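Local coordinates for mandelate racemase/muconate lactonizing enzyme-like protein (Rubrobacter xylanophilus DSM 9941, PDB 3CYJ), which is of unknown specific function but belongs to the enolase superfamily, pairing an alpha+beta N-terminal domain with a TIM-barrel-like C-terminal domain that holds a sodium ion, at residues E9-S14 / R60-K65; I37-H42 / D106-D111; L49-G54 / L350-K355; A80-M85 / M100-V105. One frame throughout, in Å; residues are numbered along the deposited sequence.

Contact 1 (E9-S14 / R60-K65)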
loop_
_atom_site.group_PDB
_atom_site.type_symbol
_atom_site.label_atom_id
_atom_site.label_comp_id
_atom_site.label_asym_id
_atom_site.label_seq_id
_atom_site.Cartn_x
_atom_site.Cartn_y
_atom_site.Cartn_z
ATOM N N GLU A 9 -47.930 -10.561 17.104
ATOM C CA GLU A 9 -48.575 -10.991 18.341
ATOM C C GLU A 9 -47.759 -12.090 19.020
ATOM O O GLU A 9 -47.627 -12.123 20.243
ATOM C CB GLU A 9 -50.039 -11.438 18.085
ATOM N N ARG A 10 -47.156 -12.963 18.231
ATOM C CA ARG A 10 -46.633 -14.172 18.793
ATOM C C ARG A 10 -45.648 -14.836 17.819
ATOM O O ARG A 10 -45.908 -14.906 16.628
ATOM C CB ARG A 10 -47.829 -15.092 19.084
ATOM C CG ARG A 10 -47.499 -16.416 19.742
ATOM C CD ARG A 10 -48.760 -17.122 20.268
ATOM N NE ARG A 10 -49.772 -17.404 19.247
ATOM C CZ ARG A 10 -49.837 -18.552 18.592
ATOM N NH1 ARG A 10 -48.919 -19.490 18.837
ATOM N NH2 ARG A 10 -50.800 -18.751 17.691
ATOM N N LEU A 11 -44.527 -15.330 18.345
ATOM C CA LEU A 11 -43.598 -16.144 17.563
ATOM C C LEU A 11 -43.616 -17.569 18.056
ATOM O O LEU A 11 -43.546 -17.786 19.247
ATOM C CB LEU A 11 -42.170 -15.640 17.737
ATOM C CG LEU A 11 -41.683 -14.372 17.099
ATOM C CD1 LEU A 11 -40.166 -14.535 17.158
ATOM C CD2 LEU A 11 -42.235 -14.279 15.697
ATOM N N GLU A 12 -43.697 -18.532 17.154
ATOM C CA GLU A 12 -43.596 -19.932 17.544
ATOM C C GLU A 12 -42.342 -20.503 16.908
ATOM O O GLU A 12 -42.117 -20.322 15.729
ATOM C CB GLU A 12 -44.779 -20.783 17.038
ATOM C CG GLU A 12 -46.163 -20.184 17.214
ATOM C CD GLU A 12 -47.265 -21.077 16.590
ATOM O OE1 GLU A 12 -48.122 -21.608 17.381
ATOM O OE2 GLU A 12 -47.267 -21.259 15.330
ATOM N N VAL A 13 -41.570 -21.245 17.679
ATOM C CA VAL A 13 -40.352 -21.833 17.192
ATOM C C VAL A 13 -40.453 -23.355 17.323
ATOM O O VAL A 13 -40.933 -23.849 18.321
ATOM C CB VAL A 13 -39.093 -21.339 18.037
ATOM C CG1 VAL A 13 -37.815 -21.743 17.355
ATOM C CG2 VAL A 13 -39.125 -19.857 18.233
ATOM N N SER A 14 -39.955 -24.075 16.320
ATOM C CA SER A 14 -39.934 -25.523 16.320
ATOM C C SER A 14 -38.791 -25.961 15.427
ATOM O O SER A 14 -38.242 -25.146 14.703
ATOM C CB SER A 14 -41.289 -26.091 15.862
ATOM O OG SER A 14 -41.632 -25.664 14.548
ATOM N N ARG A 60 -33.752 -22.319 20.793
ATOM C CA ARG A 60 -33.633 -21.743 22.137
ATOM C C ARG A 60 -33.165 -20.251 22.145
ATOM O O ARG A 60 -33.690 -19.401 22.923
ATOM C CB ARG A 60 -32.691 -22.640 22.995
ATOM C CG ARG A 60 -32.735 -22.251 24.483
ATOM C CD ARG A 60 -34.193 -22.493 25.056
ATOM N NE ARG A 60 -34.479 -21.672 26.227
ATOM C CZ ARG A 60 -34.197 -22.030 27.484
ATOM N NH1 ARG A 60 -33.589 -23.206 27.747
ATOM N NH2 ARG A 60 -34.525 -21.205 28.487
ATOM N N PHE A 61 -32.190 -19.920 21.272
ATOM C CA PHE A 61 -31.770 -18.528 21.094
ATOM C C PHE A 61 -32.939 -17.610 20.679
ATOM O O PHE A 61 -33.096 -16.517 21.206
ATOM C CB PHE A 61 -30.630 -18.421 20.045
ATOM C CG PHE A 61 -29.875 -17.098 20.091
ATOM C CD1 PHE A 61 -28.650 -16.997 20.740
ATOM C CD2 PHE A 61 -30.401 -15.945 19.469
ATOM C CE1 PHE A 61 -27.943 -15.739 20.786
ATOM C CE2 PHE A 61 -29.715 -14.721 19.495
ATOM C CZ PHE A 61 -28.478 -14.621 20.160
ATOM N N VAL A 62 -33.724 -18.035 19.695
ATOM C CA VAL A 62 -34.967 -17.287 19.315
ATOM C C VAL A 62 -35.894 -17.072 20.512
ATOM O O VAL A 62 -36.334 -15.938 20.791
ATOM C CB VAL A 62 -35.764 -18.004 18.189
ATOM C CG1 VAL A 62 -37.111 -17.305 17.901
ATOM C CG2 VAL A 62 -34.883 -18.155 16.922
ATOM N N GLU A 63 -36.177 -18.159 21.242
ATOM C CA GLU A 63 -37.094 -18.047 22.397
ATOM C C GLU A 63 -36.543 -17.045 23.388
ATOM O O GLU A 63 -37.248 -16.144 23.831
ATOM C CB GLU A 63 -37.323 -19.405 23.066
ATOM C CG GLU A 63 -38.095 -20.302 22.145
ATOM C CD GLU A 63 -38.007 -21.803 22.497
ATOM O OE1 GLU A 63 -37.355 -22.211 23.502
ATOM O OE2 GLU A 63 -38.583 -22.590 21.718
ATOM N N SER A 64 -35.246 -17.194 23.688
ATOM C CA SER A 64 -34.646 -16.504 24.804
ATOM C C SER A 64 -34.418 -15.044 24.491
ATOM O O SER A 64 -34.644 -14.177 25.345
ATOM C CB SER A 64 -33.348 -17.202 25.173
ATOM O OG SER A 64 -32.557 -16.360 25.995
ATOM N N LYS A 65 -33.950 -14.752 23.276
ATOM C CA LYS A 65 -33.507 -13.392 22.990
ATOM C C LYS A 65 -34.408 -12.656 21.973
ATOM O O LYS A 65 -34.494 -11.453 22.014
ATOM C CB LYS A 65 -32.053 -13.373 22.457
ATOM C CG LYS A 65 -30.980 -13.799 23.441
ATOM C CD LYS A 65 -31.075 -13.005 24.772
ATOM C CE LYS A 65 -30.684 -11.594 24.619
ATOM N NZ LYS A 65 -30.998 -10.774 25.861
#
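Val13 CG2 and Val62 CG1 stand only 3.3 Å apart, tighter than two methyl carbons normally pack, so at 2.30 Å resolution the exact spacing is doubtful although the pairing itself is clear. Strand 9-14 and helix 60-65 run nearly antiparallel at 155°, their axes 8.7 Å apart at closest approach. The branch of Val62 that does the touching is CG1, held anti to the backbone N (chi1 174°). It comes obliquely against Val13 CG2 and lies 4.2 Å from Leu11 CD1, whose side chain crosses it at about a right angle. One valine methyl is thus shared by two residues on the same face of the strand. Glu63, itself exposed, flanks the contact: its extended chain passes along Val13, with CG 4.1 Å from Val13 CG2 and OE2 3.9 Å from Val13 CB, an encounter of carboxylate with hydrocarbon and not a polar bond. Within the helix its other oxygen, OE1, is paired with Arg60 NE by charge at long range, 4.0 Å away. On the other face of the strand, Arg10 NH1 reaches Glu12 OE1 at 2.7 Å, from above the carboxylate plane. That salt bridge probably offsets part of the repulsion between Glu12 OE2 and Glu40 OE1, which lie close. No hydrogen bond joins the two segments, and what holds them together is apolar packing; just past the helix Glu71 OE2 does bond Leu11 N.

Contact 2 (I37-H42 / D106-D111)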
loop_
_atom_site.group_PDB
_atom_site.type_symbol
_atom_site.label_atom_id
_atom_site.label_comp_id
_atom_site.label_asym_id
_atom_site.label_seq_id
_atom_site.Cartn_x
_atom_site.Cartn_y
_atom_site.Cartn_z
ATOM N N ILE A 37 -34.675 -25.063 11.663
ATOM C CA ILE A 37 -35.353 -24.415 12.759
ATOM C C ILE A 37 -36.394 -23.494 12.143
ATOM O O ILE A 37 -36.066 -22.727 11.250
ATOM C CB ILE A 37 -34.376 -23.662 13.712
ATOM C CG1 ILE A 37 -33.310 -24.628 14.274
ATOM C CG2 ILE A 37 -35.148 -22.971 14.834
ATOM C CD1 ILE A 37 -32.100 -24.846 13.329
ATOM N N LEU A 38 -37.642 -23.573 12.621
ATOM C CA LEU A 38 -38.744 -22.924 11.930
ATOM C C LEU A 38 -39.388 -21.904 12.847
ATOM O O LEU A 38 -39.716 -22.227 13.995
ATOM C CB LEU A 38 -39.803 -23.961 11.453
ATOM C CG LEU A 38 -41.035 -23.287 10.744
ATOM C CD1 LEU A 38 -40.751 -22.822 9.278
ATOM C CD2 LEU A 38 -42.215 -24.198 10.834
ATOM N N VAL A 39 -39.527 -20.675 12.367
ATOM C CA VAL A 39 -40.202 -19.645 13.127
ATOM C C VAL A 39 -41.535 -19.311 12.457
ATOM O O VAL A 39 -41.615 -19.181 11.202
ATOM C CB VAL A 39 -39.300 -18.366 13.273
ATOM C CG1 VAL A 39 -40.010 -17.215 14.011
ATOM C CG2 VAL A 39 -37.967 -18.730 13.956
ATOM N N GLU A 40 -42.584 -19.217 13.274
ATOM C CA GLU A 40 -43.840 -18.697 12.752
ATOM C C GLU A 40 -44.228 -17.462 13.483
ATOM O O GLU A 40 -44.283 -17.443 14.751
ATOM C CB GLU A 40 -44.971 -19.724 12.764
ATOM C CG GLU A 40 -44.605 -20.981 11.968
ATOM C CD GLU A 40 -45.823 -21.886 11.762
ATOM O OE1 GLU A 40 -46.802 -21.652 12.505
ATOM O OE2 GLU A 40 -45.814 -22.797 10.879
ATOM N N ALA A 41 -44.472 -16.425 12.672
ATOM C CA ALA A 41 -44.881 -15.129 13.189
ATOM C C ALA A 41 -46.353 -14.884 12.909
ATOM O O ALA A 41 -46.793 -14.906 11.741
ATOM C CB ALA A 41 -44.049 -14.012 12.607
ATOM N N HIS A 42 -47.090 -14.642 13.994
ATOM C CA HIS A 42 -48.538 -14.462 13.974
ATOM C C HIS A 42 -48.803 -13.022 14.210
ATOM O O HIS A 42 -48.279 -12.468 15.193
ATOM C CB HIS A 42 -49.175 -15.244 15.124
ATOM C CG HIS A 42 -49.157 -16.718 14.912
ATOM N ND1 HIS A 42 -48.072 -17.500 15.244
ATOM C CD2 HIS A 42 -50.066 -17.550 14.352
ATOM C CE1 HIS A 42 -48.316 -18.761 14.910
ATOM N NE2 HIS A 42 -49.518 -18.819 14.365
ATOM N N ASP A 106 -36.311 -12.827 10.837
ATOM C CA ASP A 106 -36.473 -11.805 9.827
ATOM C C ASP A 106 -37.265 -12.287 8.584
ATOM O O ASP A 106 -38.021 -11.540 8.001
ATOM C CB ASP A 106 -35.100 -11.294 9.403
ATOM C CG ASP A 106 -35.192 -10.171 8.361
ATOM O OD1 ASP A 106 -35.416 -8.985 8.734
ATOM O OD2 ASP A 106 -34.998 -10.480 7.173
ATOM N N ILE A 107 -37.028 -13.523 8.169
ATOM C CA ILE A 107 -37.677 -14.087 7.022
ATOM C C ILE A 107 -39.148 -14.307 7.346
ATOM O O ILE A 107 -40.012 -14.068 6.510
ATOM C CB ILE A 107 -37.032 -15.435 6.650
ATOM C CG1 ILE A 107 -35.564 -15.230 6.219
ATOM C CG2 ILE A 107 -37.821 -16.154 5.579
ATOM C CD1 ILE A 107 -34.792 -16.501 6.198
ATOM N N ALA A 108 -39.422 -14.733 8.578
ATOM C CA ALA A 108 -40.786 -14.902 9.044
ATOM C C ALA A 108 -41.533 -13.562 9.081
ATOM O O ALA A 108 -42.677 -13.480 8.658
ATOM C CB ALA A 108 -40.803 -15.619 10.450
ATOM N N LEU A 109 -40.895 -12.521 9.610
ATOM C CA LEU A 109 -41.471 -11.195 9.618
ATOM C C LEU A 109 -41.768 -10.593 8.216
ATOM O O LEU A 109 -42.755 -9.861 8.043
ATOM C CB LEU A 109 -40.586 -10.241 10.392
ATOM C CG LEU A 109 -40.381 -10.625 11.873
ATOM C CD1 LEU A 109 -39.568 -9.558 12.604
ATOM C CD2 LEU A 109 -41.709 -10.820 12.541
ATOM N N TRP A 110 -40.915 -10.887 7.246
ATOM C CA TRP A 110 -41.107 -10.419 5.892
ATOM C C TRP A 110 -42.205 -11.237 5.214
ATOM O O TRP A 110 -43.051 -10.667 4.518
ATOM C CB TRP A 110 -39.818 -10.505 5.069
ATOM C CG TRP A 110 -38.953 -9.270 5.139
ATOM C CD1 TRP A 110 -37.751 -9.111 5.852
ATOM C CD2 TRP A 110 -39.173 -8.024 4.448
ATOM N NE1 TRP A 110 -37.270 -7.840 5.661
ATOM C CE2 TRP A 110 -38.113 -7.149 4.811
ATOM C CE3 TRP A 110 -40.182 -7.548 3.595
ATOM C CZ2 TRP A 110 -38.027 -5.833 4.317
ATOM C CZ3 TRP A 110 -40.106 -6.227 3.109
ATOM C CH2 TRP A 110 -39.031 -5.390 3.454
ATOM N N ASP A 111 -42.166 -12.562 5.411
ATOM C CA ASP A 111 -43.285 -13.430 4.994
ATOM C C ASP A 111 -44.606 -12.877 5.551
ATOM O O ASP A 111 -45.579 -12.652 4.824
ATOM C CB ASP A 111 -43.091 -14.865 5.442
ATOM C CG ASP A 111 -44.029 -15.861 4.686
ATOM O OD1 ASP A 111 -44.333 -15.650 3.477
ATOM O OD2 ASP A 111 -44.460 -16.868 5.278
#
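Val39 O, which accepts a hydrogen bond from the backbone N of Gly50 in the adjoining strand, also receives the methyl group of Ala108, whose CB lies 3.7 Å from it. The same CB rests 4.0 Å from Val39 CG1, the branch that is anti to its backbone N (chi1 177°). One small helix residue therefore covers both the carbonyl and the side chain of a strand residue. Ala41, two places on along strand 37-42, offers the second foothold: its CB is 4.2 Å from Ala108 CB and 4.0 Å from Leu109 CD2. The CA-CB bond of Leu109 points away from the strand, but its CD2 branch turns back to reach Ala41. Such small side chains account for the close approach of the backbones: the CA atoms of Ala41 and Ala108 are 5.8 Å apart, and the strand and helix axes, inclined at 37°, come within 7.6 Å. The buried carboxylates of Asp106 and Asp111 are satisfied by partners outside the two segments. Asp111 spreads its carboxylate over two backbone amides, with OD2 on Leu49 N and OD1 on Leu350 N, while Asp106 OD1 and Trp110 NE1 both hydrogen-bond Thr278 OG1. A backbone N-H donor at each oxygen would probably favour the charged form of Asp111 despite its burial. No hydrogen bond crosses between 37-42 and 106-111; methyl groups rest on methyl groups and on a backbone carbonyl.

Contact 3 (L49-G54 / L350-K355)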
loop_
_atom_site.group_PDB
_atom_site.type_symbol
_atom_site.label_atom_id
_atom_site.label_comp_id
_atom_site.label_asym_id
_atom_site.label_seq_id
_atom_site.Cartn_x
_atom_site.Cartn_y
_atom_site.Cartn_z
ATOM N N LEU A 49 -43.935 -17.445 7.866
ATOM C CA LEU A 49 -42.896 -18.332 8.320
ATOM C C LEU A 49 -41.504 -18.065 7.697
ATOM O O LEU A 49 -41.377 -17.567 6.566
ATOM C CB LEU A 49 -43.369 -19.789 8.278
ATOM C CG LEU A 49 -42.930 -20.709 7.165
ATOM C CD1 LEU A 49 -44.181 -21.614 6.759
ATOM C CD2 LEU A 49 -42.371 -19.831 6.060
ATOM N N GLY A 50 -40.480 -18.348 8.505
ATOM C CA GLY A 50 -39.083 -18.257 8.118
ATOM C C GLY A 50 -38.362 -19.428 8.750
ATOM O O GLY A 50 -38.861 -19.988 9.744
ATOM N N TYR A 51 -37.214 -19.827 8.190
ATOM C CA TYR A 51 -36.460 -20.917 8.788
ATOM C C TYR A 51 -34.952 -20.725 8.622
ATOM O O TYR A 51 -34.509 -19.849 7.877
ATOM C CB TYR A 51 -36.881 -22.258 8.176
ATOM C CG TYR A 51 -36.716 -22.307 6.653
ATOM C CD1 TYR A 51 -35.546 -22.773 6.111
ATOM C CD2 TYR A 51 -37.752 -21.882 5.767
ATOM C CE1 TYR A 51 -35.355 -22.831 4.759
ATOM C CE2 TYR A 51 -37.564 -21.921 4.362
ATOM C CZ TYR A 51 -36.342 -22.414 3.875
ATOM O OH TYR A 51 -36.048 -22.529 2.529
ATOM N N THR A 52 -34.166 -21.552 9.315
ATOM C CA THR A 52 -32.735 -21.586 9.056
ATOM C C THR A 52 -32.337 -23.036 9.191
ATOM O O THR A 52 -33.154 -23.850 9.634
ATOM C CB THR A 52 -31.939 -20.634 10.046
ATOM O OG1 THR A 52 -30.585 -20.473 9.597
ATOM C CG2 THR A 52 -32.001 -21.138 11.522
ATOM N N TYR A 53 -31.137 -23.396 8.755
ATOM C CA TYR A 53 -30.605 -24.750 8.953
ATOM C C TYR A 53 -29.402 -24.619 9.900
ATOM O O TYR A 53 -28.524 -23.777 9.680
ATOM C CB TYR A 53 -30.153 -25.362 7.634
ATOM C CG TYR A 53 -31.293 -25.561 6.669
ATOM C CD1 TYR A 53 -32.157 -26.659 6.806
ATOM C CD2 TYR A 53 -31.530 -24.665 5.637
ATOM C CE1 TYR A 53 -33.213 -26.857 5.953
ATOM C CE2 TYR A 53 -32.594 -24.855 4.749
ATOM C CZ TYR A 53 -33.427 -25.971 4.920
ATOM O OH TYR A 53 -34.474 -26.232 4.074
ATOM N N GLY A 54 -29.357 -25.420 10.953
ATOM C CA GLY A 54 -28.282 -25.255 11.919
ATOM C C GLY A 54 -28.551 -26.114 13.128
ATOM O O GLY A 54 -29.257 -27.104 13.015
ATOM N N LEU A 350 -43.960 -16.324 0.814
ATOM C CA LEU A 350 -43.097 -17.353 0.263
ATOM C C LEU A 350 -43.884 -18.453 -0.430
ATOM O O LEU A 350 -43.310 -19.306 -1.122
ATOM C CB LEU A 350 -42.251 -17.961 1.405
ATOM C CG LEU A 350 -41.133 -17.048 2.000
ATOM C CD1 LEU A 350 -40.357 -17.751 3.124
ATOM C CD2 LEU A 350 -40.172 -16.551 0.868
ATOM N N GLY A 351 -45.202 -18.463 -0.204
ATOM C CA GLY A 351 -46.095 -19.473 -0.782
ATOM C C GLY A 351 -45.851 -20.841 -0.168
ATOM O O GLY A 351 -46.136 -21.863 -0.798
ATOM N N LEU A 352 -45.290 -20.862 1.045
ATOM C CA LEU A 352 -44.917 -22.124 1.706
ATOM C C LEU A 352 -45.846 -22.449 2.891
ATOM O O LEU A 352 -46.134 -21.585 3.737
ATOM C CB LEU A 352 -43.452 -22.083 2.208
ATOM C CG LEU A 352 -42.259 -22.098 1.229
ATOM C CD1 LEU A 352 -40.897 -21.829 1.952
ATOM C CD2 LEU A 352 -42.188 -23.369 0.331
ATOM N N GLU A 353 -46.315 -23.693 2.942
ATOM C CA GLU A 353 -47.177 -24.148 4.058
ATOM C C GLU A 353 -46.629 -25.432 4.651
ATOM O O GLU A 353 -46.240 -26.344 3.923
ATOM C CB GLU A 353 -48.639 -24.305 3.607
ATOM N N LEU A 354 -46.552 -25.496 5.980
ATOM C CA LEU A 354 -45.961 -26.688 6.609
ATOM C C LEU A 354 -46.926 -27.863 6.426
ATOM O O LEU A 354 -48.110 -27.715 6.700
ATOM C CB LEU A 354 -45.646 -26.445 8.097
ATOM C CG LEU A 354 -44.932 -27.559 8.910
ATOM C CD1 LEU A 354 -43.536 -27.885 8.383
ATOM C CD2 LEU A 354 -44.888 -27.239 10.417
ATOM N N LYS A 355 -46.434 -29.000 5.931
ATOM C CA LYS A 355 -47.197 -30.235 5.964
ATOM C C LYS A 355 -47.136 -30.755 7.402
ATOM O O LYS A 355 -46.163 -31.428 7.788
ATOM C CB LYS A 355 -46.592 -31.267 5.015
ATOM C CG LYS A 355 -46.441 -30.800 3.566
ATOM C CD LYS A 355 -45.930 -31.911 2.668
ATOM C CE LYS A 355 -45.893 -31.411 1.283
ATOM N NZ LYS A 355 -45.103 -32.234 0.347
#
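Leu49 and Leu352 bring the two backbones nearest, with CA atoms 7.9 Å apart, and no hydrogen bond joins strand 49-53 to the turning segment 350-355, which bends at Gly351, where phi is positive (69°). Side chains therefore make the contact. Leu49 is gripped from two directions: its CD1 branch lies 3.6 Å from Leu352 O, and its CD2 branch 4.1 Å from Leu350 CD1. Its first torsion, 102°, falls off any staggered position, as does its second, so the fine placement of these methyls deserves caution. Leu350 CD1 does double duty, since it also sits 3.6 Å from Leu49 O, resting against that carbonyl oxygen as well as touching the side chain. Farther along the strand, Tyr51 presents a ring edge: CE2 is 4.1 Å from Leu352 CD1, a methyl lying near the ring plane, and the two side chains meet at about a right angle. The ring takes the crowded position between backbone N and carbonyl carbon (chi1 57°), with its OH making weak hydrogen bonds to Glu326 OE2 and Val302 N. The contact joins the N-terminal domain sheet to the end of the C-terminal domain. Strand 46-53 is an outermost strand of its sheet within the chain, bonded to strand 33-43, while Leu350 leans on Ile107 of helix 97-116 and Leu352 on Ala301 of helix 300-306 and Phe330 of strand 330-331.

Contact 4 (A80-M85 / M100-V105)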
loop_
_atom_site.group_PDB
_atom_site.type_symbol
_atom_site.label_atom_id
_atom_site.label_comp_id
_atom_site.label_asym_id
_atom_site.label_seq_id
_atom_site.Cartn_x
_atom_site.Cartn_y
_atom_site.Cartn_z
ATOM N N ALA A 80 -37.020 -2.569 11.065
ATOM C CA ALA A 80 -36.963 -1.927 12.387
ATOM C C ALA A 80 -36.807 -2.955 13.506
ATOM O O ALA A 80 -36.163 -2.663 14.524
ATOM C CB ALA A 80 -38.203 -1.091 12.656
ATOM N N VAL A 81 -37.396 -4.133 13.335
ATOM C CA VAL A 81 -37.229 -5.176 14.360
ATOM C C VAL A 81 -35.803 -5.764 14.287
ATOM O O VAL A 81 -35.135 -5.990 15.324
ATOM C CB VAL A 81 -38.277 -6.303 14.167
ATOM C CG1 VAL A 81 -38.198 -7.337 15.324
ATOM C CG2 VAL A 81 -39.667 -5.688 14.009
ATOM N N TRP A 82 -35.352 -6.002 13.050
ATOM C CA TRP A 82 -34.023 -6.536 12.805
ATOM C C TRP A 82 -32.980 -5.707 13.530
ATOM O O TRP A 82 -32.109 -6.260 14.208
ATOM C CB TRP A 82 -33.768 -6.546 11.315
ATOM C CG TRP A 82 -32.525 -7.189 10.796
ATOM C CD1 TRP A 82 -32.375 -8.505 10.372
ATOM C CD2 TRP A 82 -31.277 -6.537 10.510
ATOM N NE1 TRP A 82 -31.115 -8.692 9.870
ATOM C CE2 TRP A 82 -30.424 -7.502 9.930
ATOM C CE3 TRP A 82 -30.799 -5.227 10.690
ATOM C CZ2 TRP A 82 -29.116 -7.186 9.500
ATOM C CZ3 TRP A 82 -29.509 -4.919 10.271
ATOM C CH2 TRP A 82 -28.680 -5.893 9.697
ATOM N N ALA A 83 -33.103 -4.381 13.437
ATOM C CA ALA A 83 -32.129 -3.484 14.057
ATOM C C ALA A 83 -32.148 -3.629 15.569
ATOM O O ALA A 83 -31.093 -3.682 16.216
ATOM C CB ALA A 83 -32.389 -2.061 13.659
ATOM N N ARG A 84 -33.343 -3.638 16.130
ATOM C CA ARG A 84 -33.531 -3.840 17.570
ATOM C C ARG A 84 -33.012 -5.260 17.961
ATOM O O ARG A 84 -32.404 -5.420 19.030
ATOM C CB ARG A 84 -35.020 -3.609 17.973
ATOM C CG ARG A 84 -35.471 -2.149 17.836
ATOM C CD ARG A 84 -37.009 -1.990 17.916
ATOM N NE ARG A 84 -37.550 -2.787 19.019
ATOM C CZ ARG A 84 -38.505 -3.702 18.864
ATOM N NH1 ARG A 84 -39.072 -3.832 17.662
ATOM N NH2 ARG A 84 -38.935 -4.434 19.922
ATOM N N MET A 85 -33.206 -6.263 17.095
ATOM C CA MET A 85 -32.697 -7.607 17.421
ATOM C C MET A 85 -31.148 -7.648 17.497
ATOM O O MET A 85 -30.580 -8.177 18.463
ATOM C CB MET A 85 -33.213 -8.659 16.437
ATOM C CG MET A 85 -34.729 -9.085 16.613
ATOM S SD MET A 85 -35.266 -10.562 15.704
ATOM C CE MET A 85 -35.396 -9.950 13.993
ATOM N N MET A 100 -28.046 -16.882 12.668
ATOM C CA MET A 100 -28.967 -17.859 12.096
ATOM C C MET A 100 -30.390 -17.626 12.669
ATOM O O MET A 100 -31.388 -17.681 11.929
ATOM C CB MET A 100 -28.476 -19.271 12.405
ATOM C CG MET A 100 -27.355 -19.665 11.503
ATOM S SD MET A 100 -26.723 -21.336 11.594
ATOM C CE MET A 100 -25.330 -20.915 12.529
ATOM N N ALA A 101 -30.455 -17.320 13.973
ATOM C CA ALA A 101 -31.727 -17.062 14.641
ATOM C C ALA A 101 -32.357 -15.765 14.139
ATOM O O ALA A 101 -33.559 -15.746 13.770
ATOM C CB ALA A 101 -31.557 -17.031 16.171
ATOM N N VAL A 102 -31.583 -14.668 14.173
ATOM C CA VAL A 102 -32.081 -13.404 13.589
ATOM C C VAL A 102 -32.616 -13.611 12.150
ATOM O O VAL A 102 -33.666 -13.099 11.778
ATOM C CB VAL A 102 -31.005 -12.285 13.601
ATOM C CG1 VAL A 102 -31.468 -11.128 12.756
ATOM C CG2 VAL A 102 -30.744 -11.766 15.043
ATOM N N SER A 103 -31.905 -14.383 11.347
ATOM C CA SER A 103 -32.280 -14.606 9.952
ATOM C C SER A 103 -33.652 -15.277 9.825
ATOM O O SER A 103 -34.513 -14.831 9.059
ATOM C CB SER A 103 -31.222 -15.502 9.286
ATOM O OG SER A 103 -29.988 -14.808 9.224
ATOM N N ALA A 104 -33.832 -16.370 10.562
ATOM C CA ALA A 104 -35.088 -17.117 10.563
ATOM C C ALA A 104 -36.225 -16.198 10.969
ATOM O O ALA A 104 -37.261 -16.195 10.330
ATOM C CB ALA A 104 -35.000 -18.303 11.558
ATOM N N VAL A 105 -36.033 -15.428 12.041
ATOM C CA VAL A 105 -37.051 -14.497 12.490
ATOM C C VAL A 105 -37.356 -13.381 11.450
ATOM O O VAL A 105 -38.510 -13.064 11.184
ATOM C CB VAL A 105 -36.678 -13.869 13.809
ATOM C CG1 VAL A 105 -37.728 -12.840 14.206
ATOM C CG2 VAL A 105 -36.600 -14.917 14.892
#
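Val102 is straddled by Trp82 and Met85, one on each of its methyl branches. Its CG1, anti to the backbone N (chi1 169°), meets the pyrrole part of the indole, 3.7 Å from Trp82 CD1 and 3.8 Å from Trp82 NE1. The approach is oblique to the ring, and the two side chains cross at about a right angle. Its CG2 instead faces the root of the methionine, 4.2 Å from Met85 CB. Met85 then runs on to the next turn of the opposing helix: SD and CE are each 3.7 Å from Val105 CG1, so that single methyl lies against the S-CE bond. A bend about the last torsion (chi3 -75°) folds CE round so that it shares this methyl with the sulfur, and the two side chains pass obliquely. The spacing of residues 102 and 105 matches roughly one helical turn, and both point their CA-CB bonds at the other helix. Helices 80-85 and 100-105 are almost antiparallel, at 162°, yet their axes stay 10.7 Å apart; long side chains bridge that separation, and no hydrogen bond crosses it. The CA atoms closest together, those of Met85 and Val102, are still 7.0 Å apart. Trp82 NE1 has a weak hydrogen bond to Gly275 O, which ties the indole to the C-terminal domain. The pair forms part of a helical layer: Met85 also touches Val69 of helix 57-70, Ala101 packs on Phe61, Val62 and Leu66 of that helix, and Ala104 of helix 97-116 reaches Thr52 of strand 46-53.

Contacts 2, 3 and 4 are buried, whereas contact 1 is only partly so and has charged residues at its margin. Helix 97-116 serves both contacts 2 and 4, turning one side to the sheet and another to helix 78-88. Contacts 1, 2 and 3 all reach the same antiparallel sheet, through strands 8-26, 33-43 and 46-53. None has a hydrogen bond between its segments, but the packing differs: alanines bring contact 2 close, while tryptophan and methionine span the wider gap of contact 4. Of the four, contact 3 is the one whose two segments lie in different family domains. Val105 of contact 4 touches Val62 and Leu11 of contact 1, so that the two contacts meet through apolar side chains.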